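Side-chain contacts in alternansucrase (Leuconostoc mesenteroides, PDB 6HVG), which is a bacterial glycoside hydrolase family 70 protein, with a catalytic domain of the TIM-barrel clan accompanied by choline-binding-type repeats: residues A591-L594 with N595-H598; D1213-R1216 with E1217-S1221. All blocks are in the same frame, centred on the assembly; numbering follows the deposited sequence.

Interaction 1. Residues A591-L594 with N595-H598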
loop_
_atom_site.group_PDB
_atom_site.type_symbol
_atom_site.label_atom_id
_atom_site.label_comp_id
_atom_site.label_asym_id
_atom_site.label_seq_id
_atom_site.Cartn_x
_atom_site.Cartn_y
_atom_site.Cartn_z
ATOM N N ALA A 591 29.516 4.603 -1.913
ATOM C CA ALA A 591 30.712 3.769 -2.116
ATOM C C ALA A 591 30.407 2.312 -1.780
ATOM O O ALA A 591 30.846 1.405 -2.491
ATOM C CB ALA A 591 31.885 4.260 -1.256
ATOM N N GLU A 592 29.671 2.089 -0.692
ATOM C CA GLU A 592 29.338 0.731 -0.265
ATOM C C GLU A 592 28.428 0.034 -1.293
ATOM O O GLU A 592 28.555 -1.159 -1.537
ATOM C CB GLU A 592 28.693 0.765 1.113
ATOM C CG GLU A 592 28.140 -0.566 1.577
ATOM C CD GLU A 592 29.107 -1.713 1.389
ATOM O OE1 GLU A 592 30.330 -1.491 1.448
ATOM O OE2 GLU A 592 28.617 -2.843 1.235
ATOM N N GLN A 593 27.533 0.794 -1.913
ATOM C CA GLN A 593 26.666 0.244 -2.943
ATOM C C GLN A 593 27.498 -0.182 -4.164
ATOM O O GLN A 593 27.167 -1.148 -4.831
ATOM C CB GLN A 593 25.601 1.244 -3.375
ATOM C CG GLN A 593 24.657 1.731 -2.310
ATOM C CD GLN A 593 23.678 0.699 -1.849
ATOM O OE1 GLN A 593 23.740 -0.485 -2.176
ATOM N NE2 GLN A 593 22.744 1.162 -1.087
ATOM N N LEU A 594 28.557 0.565 -4.462
ATOM C CA LEU A 594 29.474 0.185 -5.533
ATOM C C LEU A 594 30.255 -1.072 -5.177
ATOM O O LEU A 594 30.509 -1.908 -6.036
ATOM C CB LEU A 594 30.454 1.334 -5.822
ATOM C CG LEU A 594 31.505 1.095 -6.909
ATOM C CD1 LEU A 594 30.811 0.833 -8.245
ATOM C CD2 LEU A 594 32.453 2.284 -6.970
ATOM N N ASN A 595 30.672 -1.181 -3.912
ATOM C CA ASN A 595 31.365 -2.383 -3.426
ATOM C C ASN A 595 30.486 -3.608 -3.635
ATOM O O ASN A 595 30.945 -4.621 -4.161
ATOM C CB ASN A 595 31.725 -2.250 -1.941
ATOM C CG ASN A 595 32.823 -3.216 -1.498
ATOM O OD1 ASN A 595 33.993 -3.036 -1.848
ATOM N ND2 ASN A 595 32.455 -4.242 -0.734
ATOM N N TRP A 596 29.213 -3.481 -3.249
ATOM C CA TRP A 596 28.233 -4.545 -3.423
ATOM C C TRP A 596 28.050 -4.877 -4.879
ATOM O O TRP A 596 27.972 -6.050 -5.251
ATOM C CB TRP A 596 26.905 -4.120 -2.825
ATOM C CG TRP A 596 25.867 -5.206 -2.702
ATOM C CD1 TRP A 596 26.079 -6.519 -2.455
ATOM C CD2 TRP A 596 24.457 -5.030 -2.744
ATOM N NE1 TRP A 596 24.884 -7.183 -2.368
ATOM C CE2 TRP A 596 23.874 -6.282 -2.542
ATOM C CE3 TRP A 596 23.631 -3.935 -2.963
ATOM C CZ2 TRP A 596 22.497 -6.473 -2.535
ATOM C CZ3 TRP A 596 22.253 -4.127 -2.963
ATOM C CH2 TRP A 596 21.707 -5.381 -2.733
ATOM N N LEU A 597 27.990 -3.842 -5.706
ATOM C CA LEU A 597 27.844 -4.012 -7.156
ATOM C C LEU A 597 29.022 -4.742 -7.748
ATOM O O LEU A 597 28.847 -5.598 -8.596
ATOM C CB LEU A 597 27.697 -2.668 -7.842
ATOM C CG LEU A 597 27.590 -2.684 -9.358
ATOM C CD1 LEU A 597 26.377 -3.483 -9.823
ATOM C CD2 LEU A 597 27.539 -1.253 -9.860
ATOM N N HIS A 598 30.223 -4.406 -7.316
ATOM C CA HIS A 598 31.414 -5.115 -7.771
ATOM C C HIS A 598 31.309 -6.557 -7.351
ATOM O O HIS A 598 31.565 -7.458 -8.150
ATOM C CB HIS A 598 32.662 -4.492 -7.174
ATOM C CG HIS A 598 33.932 -5.168 -7.575
ATOM N ND1 HIS A 598 34.623 -4.835 -8.722
ATOM C CD2 HIS A 598 34.666 -6.116 -6.951
ATOM C CE1 HIS A 598 35.719 -5.565 -8.797
ATOM N NE2 HIS A 598 35.771 -6.349 -7.733
#
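Q593 and W596 lie side by side on helix 587-601, three residues apart and pointing the same way. Starting from CB, the Q593 chain has CG beside the backbone N (chi1 -60°) and folds again at chi2, which swings the amide round beside the indole, the amide and ring planes 42° apart. Its OE1 then sits at the edge of the six-membered ring, near the ring plane, 3.5 Å from CE3 of W596. R1115 ties three of these side chains together: its NH1 donates to Q593 OE1, its NH2 forms a salt bridge with E592 OE2, and its backbone O accepts from W596 NE1. With NE2 of Q593 bonded to N584 OD1, both ends of that amide are held and its rotation is fixed.

On the next face round, OE1 of E592 lies 3.7 Å from CB of N595 as the two side chains pass at an angle, carboxylate and amide planes turned 44° apart. Both bond Y1116 OH, E592 through OE2 and N595 through ND2, and the buried carboxylate, with R1115 beside it, is probably charged.

L594 CD1 and L597 CD2 meet at 4.2 Å on the apolar side. Underneath run regular i to i+4 backbone bonds, such as W596 N to E592 O at 3.0 Å. The Q593 side chain is about 9 Å from the bound calcium ion. Consistent with the TIM-barrel clan, helix 587-601 packs through Q593 and L597 on W1156 of strand 1151-1156 in the eight-stranded parallel sheet, with helices 629-642 and 1212-1218 as further neighbours.

Interaction 2. Residues D1213-R1216 with E1217-S1221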
loop_
_atom_site.group_PDB
_atom_site.type_symbol
_atom_site.label_atom_id
_atom_site.label_comp_id
_atom_site.label_asym_id
_atom_site.label_seq_id
_atom_site.Cartn_x
_atom_site.Cartn_y
_atom_site.Cartn_z
ATOM N N ASP A 1213 39.402 -0.380 -2.308
ATOM C CA ASP A 1213 40.778 0.066 -2.394
ATOM C C ASP A 1213 41.443 -0.421 -3.677
ATOM O O ASP A 1213 42.140 0.346 -4.340
ATOM C CB ASP A 1213 41.565 -0.386 -1.148
ATOM C CG ASP A 1213 41.087 0.298 0.134
ATOM O OD1 ASP A 1213 40.405 1.340 0.047
ATOM O OD2 ASP A 1213 41.412 -0.195 1.228
ATOM N N LYS A 1214 41.244 -1.686 -4.024
ATOM C CA LYS A 1214 41.715 -2.204 -5.315
ATOM C C LYS A 1214 41.116 -1.413 -6.483
ATOM O O LYS A 1214 41.798 -1.142 -7.466
ATOM C CB LYS A 1214 41.346 -3.685 -5.465
ATOM C CG LYS A 1214 41.977 -4.389 -6.663
ATOM C CD LYS A 1214 43.452 -4.690 -6.405
ATOM C CE LYS A 1214 44.338 -4.472 -7.630
ATOM N NZ LYS A 1214 45.750 -4.173 -7.268
ATOM N N LEU A 1215 39.834 -1.063 -6.367
ATOM C CA LEU A 1215 39.130 -0.296 -7.391
ATOM C C LEU A 1215 39.614 1.153 -7.514
ATOM O O LEU A 1215 39.651 1.685 -8.621
ATOM C CB LEU A 1215 37.620 -0.318 -7.149
ATOM C CG LEU A 1215 36.866 -1.598 -7.511
ATOM C CD1 LEU A 1215 35.431 -1.517 -7.024
ATOM C CD2 LEU A 1215 36.854 -1.868 -9.003
ATOM N N ARG A 1216 39.965 1.792 -6.397
ATOM C CA ARG A 1216 40.446 3.188 -6.416
ATOM C C ARG A 1216 41.834 3.272 -7.045
ATOM O O ARG A 1216 42.117 4.172 -7.830
ATOM C CB ARG A 1216 40.494 3.778 -5.002
ATOM C CG ARG A 1216 40.600 5.301 -4.973
ATOM C CD ARG A 1216 41.406 5.840 -3.797
ATOM N NE ARG A 1216 40.573 6.099 -2.621
ATOM C CZ ARG A 1216 40.445 5.291 -1.570
ATOM N NH1 ARG A 1216 41.099 4.130 -1.511
ATOM N NH2 ARG A 1216 39.647 5.657 -0.561
ATOM N N GLU A 1217 42.688 2.314 -6.704
ATOM C CA GLU A 1217 44.000 2.179 -7.323
ATOM C C GLU A 1217 43.879 2.004 -8.848
ATOM O O GLU A 1217 44.580 2.672 -9.593
ATOM C CB GLU A 1217 44.745 0.986 -6.706
ATOM C CG GLU A 1217 46.220 0.886 -7.078
ATOM C CD GLU A 1217 46.932 -0.275 -6.396
ATOM O OE1 GLU A 1217 46.323 -0.931 -5.529
ATOM O OE2 GLU A 1217 48.115 -0.529 -6.720
ATOM N N GLU A 1218 42.985 1.123 -9.304
ATOM C CA GLU A 1218 42.853 0.824 -10.737
ATOM C C GLU A 1218 42.063 1.841 -11.554
ATOM O O GLU A 1218 42.361 2.035 -12.728
ATOM C CB GLU A 1218 42.215 -0.540 -10.955
ATOM C CG GLU A 1218 43.133 -1.711 -10.663
ATOM C CD GLU A 1218 42.440 -3.036 -10.919
ATOM O OE1 GLU A 1218 41.724 -3.136 -11.931
ATOM O OE2 GLU A 1218 42.600 -3.977 -10.115
ATOM N N TYR A 1219 41.039 2.451 -10.965
ATOM C CA TYR A 1219 40.167 3.376 -11.713
ATOM C C TYR A 1219 39.895 4.628 -10.893
ATOM O O TYR A 1219 38.762 4.853 -10.483
ATOM C CB TYR A 1219 38.827 2.704 -12.094
ATOM C CG TYR A 1219 38.964 1.370 -12.787
ATOM C CD1 TYR A 1219 38.930 0.185 -12.063
ATOM C CD2 TYR A 1219 39.135 1.290 -14.157
ATOM C CE1 TYR A 1219 39.066 -1.048 -12.693
ATOM C CE2 TYR A 1219 39.275 0.062 -14.800
ATOM C CZ TYR A 1219 39.237 -1.098 -14.059
ATOM O OH TYR A 1219 39.368 -2.311 -14.665
ATOM N N PRO A 1220 40.926 5.462 -10.664
ATOM C CA PRO A 1220 40.807 6.604 -9.743
ATOM C C PRO A 1220 39.583 7.489 -10.000
ATOM O O PRO A 1220 38.990 7.991 -9.063
ATOM C CB PRO A 1220 42.098 7.411 -9.994
ATOM C CG PRO A 1220 43.064 6.439 -10.580
ATOM C CD PRO A 1220 42.243 5.415 -11.324
ATOM N N SER A 1221 39.222 7.683 -11.266
ATOM C CA SER A 1221 38.215 8.687 -11.629
ATOM C C SER A 1221 36.827 8.374 -11.055
ATOM O O SER A 1221 36.067 9.292 -10.711
ATOM C CB SER A 1221 38.164 8.872 -13.146
ATOM O OG SER A 1221 37.976 7.624 -13.776
#
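D1213-E1218 make up nearly all of the short helix 1212-1218, and Y1219, at phi/psi -136°/68°, is the first residue to leave helical geometry. This is the C-terminal end of one helix, with P1220 at the start of the next, 1220-1224: Y1219 N still donates to L1215 O at 2.8 Å, but P1220 has no N-H to offer R1216 O.

K1214 and the two glutamates carry the exposed face. With CG turned away from its own backbone N (chi1 -171°) and bends at chi2 and chi3, the lysine brings NZ to OE1 of E1217, a long salt bridge of 3.7 Å. E1218 comes across the lysine chain instead, its OE2 lying against CE and CG while NZ stays 4.3 Å away. R1216 NH1 forms a hydrogen-bonded salt bridge to D1213 OD1, 3.3 Å, from above the carboxylate plane, and K1239 bridges to that same oxygen, so two positive groups share it.

On the inner side L1215 CD2 touches Y1219 CD1 at 4.2 Å, and the Y1219 side chain touches A640 and L641 of helix 629-642. Where the helix ends, P1220 CA approaches R1216 O at 3.4 Å in a CA-H...O contact.

How the interactions relate
Interaction 1 comes first along the chain, on helix 587-601. Interaction 2 follows some six hundred residues later on helix 1212-1218 and the start of helix 1220-1224, yet their centres are only 13 Å apart. They touch where H598 ND1 comes within 3.7 Å of L1215 CD2, a packing contact; the same ND1 is hydrogen-bonded to Y637 OH of helix 629-642, the common neighbour of both interactions. Both lie within the family 70 range, interaction 1 buried and interaction 2 at the surface. The two helices, far apart in sequence, thus meet directly and both contact helix 629-642.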